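Local coordinates for protein ribokinase RBSK (Mycobacterium tuberculosis, PDB 3GO6) that probably phosphorylates D-ribose at its O-5 hydroxyl, using ATP and a divalent metal ion, as a homodimeric sugar kinase of the PfkB family, at residues Ala63-Arg68 and His91-Val97; Val253-Trp258 and Arg270-Ala275. All coordinates share one frame; numbering follows the deposited sequence.

Interaction 1. Residues Ala63-Arg68 and His91-Val97; sequences AVAAAR and HLRANAV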
loop_
_atom_site.group_PDB
_atom_site.type_symbol
_atom_site.label_atom_id
_atom_site.label_comp_id
_atom_site.label_asym_id
_atom_site.label_seq_id
_atom_site.Cartn_x
_atom_site.Cartn_y
_atom_site.Cartn_z
ATOM N N ALA A 63 -19.855 -2.842 -10.999
ATOM C CA ALA A 63 -20.722 -1.875 -11.676
ATOM C C ALA A 63 -20.132 -1.476 -13.034
ATOM O O ALA A 63 -20.856 -1.429 -14.045
ATOM C CB ALA A 63 -20.937 -0.631 -10.763
ATOM N N VAL A 64 -18.832 -1.198 -13.070
ATOM C CA VAL A 64 -18.132 -0.827 -14.305
ATOM C C VAL A 64 -18.185 -1.955 -15.356
ATOM O O VAL A 64 -18.474 -1.718 -16.537
ATOM C CB VAL A 64 -16.680 -0.391 -14.031
ATOM C CG1 VAL A 64 -15.887 -0.304 -15.328
ATOM C CG2 VAL A 64 -16.653 0.988 -13.292
ATOM N N ALA A 65 -17.944 -3.182 -14.914
ATOM C CA ALA A 65 -18.031 -4.340 -15.815
ATOM C C ALA A 65 -19.447 -4.551 -16.365
ATOM O O ALA A 65 -19.627 -4.815 -17.571
ATOM C CB ALA A 65 -17.521 -5.610 -15.114
ATOM N N ALA A 66 -20.454 -4.453 -15.501
ATOM C CA ALA A 66 -21.847 -4.548 -15.955
ATOM C C ALA A 66 -22.199 -3.459 -16.987
ATOM O O ALA A 66 -22.891 -3.735 -17.972
ATOM C CB ALA A 66 -22.807 -4.500 -14.767
ATOM N N ALA A 67 -21.729 -2.229 -16.755
ATOM C CA ALA A 67 -21.957 -1.112 -17.694
ATOM C C ALA A 67 -21.255 -1.325 -19.041
ATOM O O ALA A 67 -21.875 -1.149 -20.105
ATOM C CB ALA A 67 -21.541 0.218 -17.069
ATOM N N ARG A 68 -19.990 -1.731 -19.007
ATOM C CA ARG A 68 -19.279 -2.060 -20.253
ATOM C C ARG A 68 -19.908 -3.240 -21.009
ATOM O O ARG A 68 -19.842 -3.289 -22.240
ATOM C CB ARG A 68 -17.791 -2.294 -20.003
ATOM C CG ARG A 68 -17.070 -1.024 -19.548
ATOM C CD ARG A 68 -15.588 -1.263 -19.406
ATOM N NE ARG A 68 -14.887 -0.113 -18.829
ATOM C CZ ARG A 68 -13.582 -0.094 -18.575
ATOM N NH1 ARG A 68 -12.825 -1.147 -18.861
ATOM N NH2 ARG A 68 -13.025 0.986 -18.039
ATOM N N HIS A 91 -14.245 8.208 -11.685
ATOM C CA HIS A 91 -14.023 6.894 -12.341
ATOM C C HIS A 91 -15.360 6.241 -12.710
ATOM O O HIS A 91 -15.531 5.742 -13.843
ATOM C CB HIS A 91 -13.165 5.960 -11.439
ATOM C CG HIS A 91 -13.098 4.530 -11.908
ATOM N ND1 HIS A 91 -12.497 4.153 -13.090
ATOM C CD2 HIS A 91 -13.533 3.384 -11.330
ATOM C CE1 HIS A 91 -12.574 2.838 -13.227
ATOM N NE2 HIS A 91 -13.188 2.346 -12.166
ATOM N N LEU A 92 -16.305 6.256 -11.774
ATOM C CA LEU A 92 -17.641 5.698 -12.002
ATOM C C LEU A 92 -18.438 6.485 -13.053
ATOM O O LEU A 92 -18.992 5.892 -13.992
ATOM C CB LEU A 92 -18.405 5.564 -10.684
ATOM C CG LEU A 92 -17.862 4.411 -9.810
ATOM C CD1 LEU A 92 -18.293 4.545 -8.360
ATOM C CD2 LEU A 92 -18.289 3.051 -10.377
ATOM N N ARG A 93 -18.453 7.813 -12.932
ATOM C CA ARG A 93 -19.087 8.669 -13.959
ATOM C C ARG A 93 -18.508 8.448 -15.349
ATOM O O ARG A 93 -19.257 8.416 -16.328
ATOM C CB ARG A 93 -18.971 10.163 -13.607
ATOM C CG ARG A 93 -19.689 10.587 -12.335
ATOM C CD ARG A 93 -19.870 12.164 -12.294
ATOM N NE ARG A 93 -18.598 12.848 -12.577
ATOM C CZ ARG A 93 -17.695 13.200 -11.662
ATOM N NH1 ARG A 93 -17.894 12.969 -10.375
ATOM N NH2 ARG A 93 -16.576 13.787 -12.046
ATOM N N ALA A 94 -17.185 8.301 -15.443
ATOM C CA ALA A 94 -16.498 8.099 -16.719
ATOM C C ALA A 94 -16.942 6.799 -17.389
ATOM O O ALA A 94 -16.822 6.652 -18.615
ATOM C CB ALA A 94 -14.980 8.084 -16.514
ATOM N N ASN A 95 -17.457 5.865 -16.586
ATOM C CA ASN A 95 -17.901 4.553 -17.080
ATOM C C ASN A 95 -19.414 4.369 -17.152
ATOM O O ASN A 95 -19.912 3.236 -17.254
ATOM C CB ASN A 95 -17.247 3.443 -16.238
ATOM C CG ASN A 95 -15.789 3.269 -16.575
ATOM O OD1 ASN A 95 -15.449 2.711 -17.619
ATOM N ND2 ASN A 95 -14.910 3.767 -15.714
ATOM N N ALA A 96 -20.138 5.490 -17.107
ATOM C CA ALA A 96 -21.614 5.539 -17.216
ATOM C C ALA A 96 -22.363 4.849 -16.074
ATOM O O ALA A 96 -23.500 4.383 -16.249
ATOM C CB ALA A 96 -22.102 5.023 -18.608
ATOM N N VAL A 97 -21.752 4.816 -14.890
ATOM C CA VAL A 97 -22.406 4.238 -13.722
ATOM C C VAL A 97 -23.060 5.383 -12.963
ATOM O O VAL A 97 -22.381 6.355 -12.592
ATOM C CB VAL A 97 -21.386 3.500 -12.796
ATOM C CG1 VAL A 97 -22.053 3.038 -11.523
ATOM C CG2 VAL A 97 -20.706 2.303 -13.535
#
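Arg68 takes hold of Asn95 side-on: NE and NH2 both donate to the single oxygen OD1, NE at 3.1 Å and NH2 at 3.0 Å. OD1 lies practically in the guanidinium plane, but the amide is turned 40° against that plane, and both nitrogens come to the oxygen from the same face of the amide, NE standing well above it. The arginine gets there with an extended chain from CG to NE. NH2 also forms a salt bridge with Asp290, its strongest polar partner, and NH1 donates to Ala292 O. Together the bonds to Asn95 OD1, Asp290 and Ala292 O would limit rotation of the guanidinium.

The other end of the amide is used as well. Asn95 ND2 turns back to the carbonyl of its own helix, reaching His91 O at 2.8 Å, so the oxygen faces helix 58-68 and the nitrogen holds the last turn of helix 83-94. That turn closes in a Schellman motif: Ala96, with positive phi, is the C' residue, Ala96 N bonds to Arg93 O, and Val97 N bonds to Leu92 O, which also accepts from Asn95 N on the opposite face of the carbonyl.

Beside the polar grip the contact is apolar. Both methyls of Val64 touch Asn95: CG1, anti to the backbone N (chi1 168°), lies against Asn95 CG at 3.8 Å, and CG2 against its CB. CG2 also meets Leu92 CD2 at 3.9 Å and, obliquely, the His91 ring. Val97, just past the Schellman turn, lays CG1 on the methyl of Ala63 and CG2 against Ala63 O, with Ala67 CB a little farther off; Ala67 CB itself lies 3.4 Å from Asn95 O. Strand 72-76 backs this layer, with Val73 against Ala63 and Ala67 and Phe75 against Val97.

Interaction 2. Residues Val253-Trp258 and Arg270-Ala275; sequences VLAANW and RALRRA
Val253 meets Ala275 and Asn257 meets Ala271 where the helical segments 253-257 and 270-275 run nearly antiparallel, at 150°, with axes 8.3 Å apart. The close approach, with the CA atoms of Asn257 and Ala271 only 4.8 Å from each other, is consistent with alanines, Ala271 and Ala275, on the facing side of the second helix. Leu254 puts CD1 over the backbone of Ala271, 3.6 Å from its O, and against Ala275 CB and Leu272 CD2, while Val253 CG1 rests on Ala275 CA. Trp258, the last residue of its segment, brings CE3 to 3.8 Å from Ala271 CB, with Leu272 CG farther off at the edge of the indole.

This is a helix pair of the ribokinase-type alpha/beta domain, laid on its central sheet: Leu254 and Trp258 reach strands 171-175 and 195-199.

The polar side belongs to Asn257. Its ND2 donates to Val253 O at 2.8 Å, almost straight at 169°, and to water 2, which also accepts from Arg274 NH2. OD1 takes Arg270 NH1 at 2.9 Å and, weakly, Arg274 NE. Arg274, bent at chi3 (69°), passes its CD over the centre of the Arg270 guanidinium, 3.3 Å above that plane. Arg274 NH1 makes a salt bridge, its strongest polar interaction, to Asp299 on helix 295-303. Water 1 bridges Asn257 O to Arg270 NH1, and water 3 joins OD1 to Arg270 NH2.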
loop_
_atom_site.group_PDB
_atom_site.type_symbol
_atom_site.label_atom_id
_atom_site.label_comp_id
_atom_site.label_asym_id
_atom_site.label_seq_id
_atom_site.Cartn_x
_atom_site.Cartn_y
_atom_site.Cartn_z
ATOM N N VAL A 253 -20.488 -8.924 -15.383
ATOM C CA VAL A 253 -21.015 -9.465 -16.654
ATOM C C VAL A 253 -22.145 -10.480 -16.432
ATOM O O VAL A 253 -23.129 -10.498 -17.195
ATOM C CB VAL A 253 -19.890 -10.065 -17.532
ATOM C CG1 VAL A 253 -20.476 -10.774 -18.782
ATOM C CG2 VAL A 253 -18.939 -8.962 -17.934
ATOM N N LEU A 254 -22.017 -11.311 -15.399
ATOM C CA LEU A 254 -23.090 -12.232 -15.055
ATOM C C LEU A 254 -24.370 -11.444 -14.747
ATOM O O LEU A 254 -25.461 -11.779 -15.260
ATOM C CB LEU A 254 -22.701 -13.151 -13.888
ATOM C CG LEU A 254 -23.600 -14.383 -13.735
ATOM C CD1 LEU A 254 -23.271 -15.405 -14.831
ATOM C CD2 LEU A 254 -23.453 -15.036 -12.363
ATOM N N ALA A 255 -24.243 -10.396 -13.928
ATOM C CA ALA A 255 -25.397 -9.546 -13.582
ATOM C C ALA A 255 -26.020 -8.894 -14.816
ATOM O O ALA A 255 -27.252 -8.781 -14.911
ATOM C CB ALA A 255 -25.005 -8.473 -12.557
ATOM N N ALA A 256 -25.166 -8.478 -15.753
ATOM C CA ALA A 256 -25.608 -7.788 -16.967
ATOM C C ALA A 256 -26.325 -8.710 -17.963
ATOM O O ALA A 256 -26.980 -8.216 -18.900
ATOM C CB ALA A 256 -24.419 -7.137 -17.646
ATOM N N ASN A 257 -26.197 -10.026 -17.761
ATOM C CA ASN A 257 -26.759 -11.051 -18.673
ATOM C C ASN A 257 -27.753 -12.035 -18.071
ATOM O O ASN A 257 -28.342 -12.846 -18.801
ATOM C CB ASN A 257 -25.610 -11.826 -19.336
ATOM C CG ASN A 257 -24.854 -10.985 -20.332
ATOM O OD1 ASN A 257 -25.274 -10.853 -21.477
ATOM N ND2 ASN A 257 -23.753 -10.379 -19.899
ATOM N N TRP A 258 -27.939 -11.989 -16.756
ATOM C CA TRP A 258 -28.841 -12.894 -16.074
ATOM C C TRP A 258 -30.319 -12.554 -16.359
ATOM O O TRP A 258 -30.708 -11.389 -16.257
ATOM C CB TRP A 258 -28.606 -12.846 -14.572
ATOM C CG TRP A 258 -29.047 -14.096 -13.857
ATOM C CD1 TRP A 258 -30.220 -14.289 -13.182
ATOM C CD2 TRP A 258 -28.301 -15.318 -13.730
ATOM N NE1 TRP A 258 -30.254 -15.564 -12.647
ATOM C CE2 TRP A 258 -29.092 -16.215 -12.977
ATOM C CE3 TRP A 258 -27.050 -15.747 -14.199
ATOM C CZ2 TRP A 258 -28.658 -17.497 -12.647
ATOM C CZ3 TRP A 258 -26.622 -17.022 -13.880
ATOM C CH2 TRP A 258 -27.430 -17.893 -13.124
ATOM N N ARG A 270 -26.208 -18.964 -21.131
ATOM C CA ARG A 270 -25.631 -17.898 -21.953
ATOM C C ARG A 270 -24.938 -16.834 -21.066
ATOM O O ARG A 270 -23.860 -16.356 -21.398
ATOM C CB ARG A 270 -26.708 -17.254 -22.819
ATOM C CG ARG A 270 -26.209 -16.136 -23.713
ATOM C CD ARG A 270 -27.364 -15.248 -24.199
ATOM N NE ARG A 270 -26.864 -14.013 -24.816
ATOM C CZ ARG A 270 -26.716 -12.846 -24.179
ATOM N NH1 ARG A 270 -27.030 -12.724 -22.894
ATOM N NH2 ARG A 270 -26.233 -11.796 -24.828
ATOM N N ALA A 271 -25.560 -16.490 -19.939
ATOM C CA ALA A 271 -24.960 -15.534 -18.991
ATOM C C ALA A 271 -23.636 -16.085 -18.470
ATOM O O ALA A 271 -22.629 -15.370 -18.407
ATOM C CB ALA A 271 -25.935 -15.263 -17.829
ATOM N N LEU A 272 -23.637 -17.359 -18.084
ATOM C CA LEU A 272 -22.416 -18.033 -17.589
ATOM C C LEU A 272 -21.282 -18.064 -18.614
ATOM O O LEU A 272 -20.126 -17.778 -18.271
ATOM C CB LEU A 272 -22.737 -19.446 -17.067
ATOM C CG LEU A 272 -23.628 -19.550 -15.811
ATOM C CD1 LEU A 272 -24.303 -20.918 -15.724
ATOM C CD2 LEU A 272 -22.825 -19.283 -14.522
ATOM N N ARG A 273 -21.617 -18.388 -19.870
ATOM C CA ARG A 273 -20.624 -18.385 -20.957
ATOM C C ARG A 273 -20.003 -17.004 -21.155
ATOM O O ARG A 273 -18.791 -16.884 -21.311
ATOM C CB ARG A 273 -21.228 -18.888 -22.276
ATOM C CG ARG A 273 -21.370 -20.410 -22.285
ATOM C CD ARG A 273 -22.216 -20.930 -23.438
ATOM N NE ARG A 273 -22.277 -22.390 -23.376
ATOM C CZ ARG A 273 -23.083 -23.167 -24.103
ATOM N NH1 ARG A 273 -23.943 -22.636 -24.966
ATOM N NH2 ARG A 273 -23.028 -24.494 -23.959
ATOM N N ARG A 274 -20.841 -15.975 -21.166
ATOM C CA ARG A 274 -20.370 -14.609 -21.374
ATOM C C ARG A 274 -19.503 -14.151 -20.200
ATOM O O ARG A 274 -18.466 -13.533 -20.402
ATOM C CB ARG A 274 -21.559 -13.674 -21.592
ATOM C CG ARG A 274 -22.242 -13.927 -22.960
ATOM C CD ARG A 274 -23.434 -13.024 -23.227
ATOM N NE ARG A 274 -23.004 -11.646 -23.433
ATOM C CZ ARG A 274 -22.477 -11.170 -24.561
ATOM N NH1 ARG A 274 -22.313 -11.967 -25.620
ATOM N NH2 ARG A 274 -22.099 -9.892 -24.627
ATOM N N ALA A 275 -19.928 -14.469 -18.980
ATOM C CA ALA A 275 -19.176 -14.092 -17.782
ATOM C C ALA A 275 -17.814 -14.794 -17.779
ATOM O O ALA A 275 -16.784 -14.173 -17.465
ATOM C CB ALA A 275 -19.993 -14.404 -16.493
HETATM O O HOH W 1 -28.457 -14.561 -20.814
HETATM O O HOH W 2 -23.031 -8.639 -22.287
HETATM O O HOH W 3 -25.939 -8.854 -23.951
#

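In the fold
Interaction 1 closes along the chain before interaction 2 opens, and their centres lie about 17 Å apart within the one PfkB-family domain. The two are neighbours: helix 58-68 packs on helix 246-257, with Ala66 O 3.7 Å from Ala256 CB and Ala65 O 4.2 Å from Val253 CG2. Four helices are therefore joined in space, in the order 83-94, 58-68, 246-257, 265-282. Interaction 1 lies beside strand 72-76, outermost in the central sheet within the chain, and interaction 2 beside inner strands 171-175 and 195-199. The ribose lies about 8 Å from the His91 side chain, while Ala275 precedes Cys276, an ADP-binding residue, consistent with a row running from near the sugar toward the nucleotide site.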